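BH2331 protein (Bacillus halodurans, PDB 1VL5) probably acts as an S-adenosylmethionine-dependent methyltransferase, as members of its family do. Local coordinates at residues I195-C200 with E208-L213. Residues are numbered along the deposited sequence; the frame is centred on the assembly and turned at random.
Sequences IFEDWC and EKKQEL
The ring of Phe196 meets helix 207-218 with its edge: CE2 lies 3.6 Å from Lys210 O and CE1 3.9 Å from Leu213 CG, both near the ring plane. Over one face, offset toward the rim, sits the SG of Cys200, one turn further along the same helix. A chi1 near 180° swings the ring out to the second helix, and a large aromatic suits this buried place because it is long enough to bridge the two helices. The indole of Trp199 comes obliquely to Leu213, CZ3 to CD2 at 4.2 Å, so the branched leucine touches both aromatic side chains. Lys210 suits the border of this apolar patch because its chain is greasy and its end charged: CD packs against Cys200 CB at 3.5 Å, and a bend at chi3 carries NZ to Glu197. There NZ gives OE2 a salt-bridge hydrogen bond of 2.8 Å, on the anti side and 35° out of the carboxylate plane. Asp201, its strongest polar partner, shares the ammonium, while Glu197 OE1 forms a salt bridge with Arg236. Cut back to an alanine, position 210 would probably uncover Cys200 CB and deprive both carboxylates of their common cation. The short helical segments, their N-to-C directions 132° apart, belong to consecutive helices in a mostly helical insertion between antiparallel strands 183-195 and 236-250, standing off from a Rossmann-like sheet consistent with class I methyltransferases.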
loop_
_atom_site.group_PDB
_atom_site.type_symbol
_atom_site.label_atom_id
_atom_site.label_comp_id
_atom_site.label_asym_id
_atom_site.label_seq_id
_atom_site.Cartn_x
_atom_site.Cartn_y
_atom_site.Cartn_z
ATOM N N ILE A 195 -7.516 16.149 -1.725
ATOM C CA ILE A 195 -7.536 17.571 -1.518
ATOM C C ILE A 195 -6.063 18.033 -1.455
ATOM O O ILE A 195 -5.356 17.706 -0.539
ATOM C CB ILE A 195 -8.302 17.924 -0.238
ATOM C CG1 ILE A 195 -9.702 17.332 -0.265
ATOM C CG2 ILE A 195 -8.386 19.395 -0.067
ATOM C CD1 ILE A 195 -10.523 17.735 -1.456
ATOM N N PHE A 196 -5.606 18.761 -2.469
ATOM C CA PHE A 196 -4.189 19.031 -2.661
ATOM C C PHE A 196 -3.481 19.595 -1.481
ATOM O O PHE A 196 -2.382 19.175 -1.159
ATOM C CB PHE A 196 -4.001 19.974 -3.844
ATOM C CG PHE A 196 -2.550 20.290 -4.174
ATOM C CD1 PHE A 196 -1.803 19.439 -4.966
ATOM C CD2 PHE A 196 -1.996 21.471 -3.777
ATOM C CE1 PHE A 196 -0.491 19.740 -5.293
ATOM C CE2 PHE A 196 -0.652 21.791 -4.100
ATOM C CZ PHE A 196 0.073 20.920 -4.881
ATOM N N GLU A 197 -4.115 20.535 -0.791
ATOM C CA GLU A 197 -3.492 21.204 0.351
ATOM C C GLU A 197 -3.325 20.258 1.515
ATOM O O GLU A 197 -2.285 20.254 2.174
ATOM C CB GLU A 197 -4.307 22.448 0.788
ATOM C CG GLU A 197 -3.464 23.520 1.458
ATOM C CD GLU A 197 -2.423 24.166 0.521
ATOM O OE1 GLU A 197 -2.582 24.142 -0.745
ATOM O OE2 GLU A 197 -1.462 24.734 1.080
ATOM N N ASP A 198 -4.353 19.471 1.769
ATOM C CA ASP A 198 -4.360 18.518 2.886
ATOM C C ASP A 198 -3.354 17.390 2.643
ATOM O O ASP A 198 -2.640 16.983 3.542
ATOM C CB ASP A 198 -5.760 17.890 3.055
ATOM C CG ASP A 198 -6.858 18.916 3.394
ATOM O OD1 ASP A 198 -6.555 20.033 3.851
ATOM O OD2 ASP A 198 -8.053 18.581 3.218
ATOM N N TRP A 199 -3.379 16.862 1.428
ATOM C CA TRP A 199 -2.484 15.814 0.956
ATOM C C TRP A 199 -1.049 16.253 1.103
ATOM O O TRP A 199 -0.223 15.498 1.562
ATOM C CB TRP A 199 -2.838 15.518 -0.500
ATOM C CG TRP A 199 -2.007 14.521 -1.225
ATOM C CD1 TRP A 199 -1.967 13.166 -1.027
ATOM C CD2 TRP A 199 -1.138 14.787 -2.320
ATOM N NE1 TRP A 199 -1.125 12.584 -1.920
ATOM C CE2 TRP A 199 -0.582 13.549 -2.718
ATOM C CE3 TRP A 199 -0.757 15.953 -2.989
ATOM C CZ2 TRP A 199 0.304 13.438 -3.776
ATOM C CZ3 TRP A 199 0.143 15.855 -4.023
ATOM C CH2 TRP A 199 0.675 14.593 -4.402
ATOM N N CYS A 200 -0.774 17.497 0.751
ATOM C CA CYS A 200 0.571 18.068 0.871
ATOM C C CYS A 200 0.969 18.256 2.305
ATOM O O CYS A 200 2.115 18.012 2.655
ATOM C CB CYS A 200 0.677 19.418 0.132
ATOM S SG CYS A 200 0.870 19.234 -1.654
ATOM N N GLU A 208 6.366 26.906 -0.316
ATOM C CA GLU A 208 7.035 27.115 -1.601
ATOM C C GLU A 208 6.969 25.899 -2.501
ATOM O O GLU A 208 6.725 26.028 -3.711
ATOM C CB GLU A 208 8.512 27.500 -1.409
ATOM C CG GLU A 208 8.753 28.991 -1.380
ATOM C CD GLU A 208 10.200 29.335 -1.036
ATOM O OE1 GLU A 208 10.702 28.804 -0.013
ATOM O OE2 GLU A 208 10.818 30.134 -1.785
ATOM N N LYS A 209 7.235 24.733 -1.933
ATOM C CA LYS A 209 7.187 23.504 -2.685
ATOM C C LYS A 209 5.743 23.213 -3.151
ATOM O O LYS A 209 5.516 22.698 -4.255
ATOM C CB LYS A 209 7.765 22.376 -1.842
ATOM C CG LYS A 209 7.769 20.989 -2.513
ATOM C CD LYS A 209 8.646 21.007 -3.764
ATOM C CE LYS A 209 9.028 19.651 -4.250
ATOM N NZ LYS A 209 9.850 18.856 -3.315
ATOM N N LYS A 210 4.759 23.573 -2.319
ATOM C CA LYS A 210 3.365 23.356 -2.692
ATOM C C LYS A 210 3.020 24.255 -3.869
ATOM O O LYS A 210 2.290 23.846 -4.765
ATOM C CB LYS A 210 2.382 23.573 -1.512
ATOM C CG LYS A 210 2.577 22.579 -0.337
ATOM C CD LYS A 210 1.502 22.749 0.821
ATOM C CE LYS A 210 1.609 24.056 1.480
ATOM N NZ LYS A 210 0.708 24.147 2.678
ATOM N N GLN A 211 3.551 25.469 -3.880
ATOM C CA GLN A 211 3.284 26.377 -4.987
ATOM C C GLN A 211 3.925 25.842 -6.277
ATOM O O GLN A 211 3.374 25.942 -7.384
ATOM C CB GLN A 211 3.895 27.757 -4.690
ATOM C CG GLN A 211 3.568 28.808 -5.749
ATOM C CD GLN A 211 2.079 29.092 -5.745
ATOM O OE1 GLN A 211 1.538 29.551 -4.734
ATOM N NE2 GLN A 211 1.407 28.820 -6.855
ATOM N N GLU A 212 5.132 25.308 -6.126
ATOM C CA GLU A 212 5.887 24.830 -7.272
ATOM C C GLU A 212 5.136 23.636 -7.879
ATOM O O GLU A 212 4.947 23.546 -9.077
ATOM C CB GLU A 212 7.283 24.395 -6.824
ATOM C CG GLU A 212 8.100 23.862 -7.977
ATOM C CD GLU A 212 9.383 23.211 -7.518
ATOM O OE1 GLU A 212 9.289 22.256 -6.725
ATOM O OE2 GLU A 212 10.467 23.660 -7.933
ATOM N N LEU A 213 4.694 22.737 -7.025
ATOM C CA LEU A 213 4.042 21.520 -7.501
ATOM C C LEU A 213 2.681 21.850 -8.156
ATOM O O LEU A 213 2.337 21.323 -9.204
ATOM C CB LEU A 213 3.877 20.545 -6.345
ATOM C CG LEU A 213 3.142 19.228 -6.627
ATOM C CD1 LEU A 213 3.716 18.508 -7.849
ATOM C CD2 LEU A 213 3.251 18.330 -5.408
#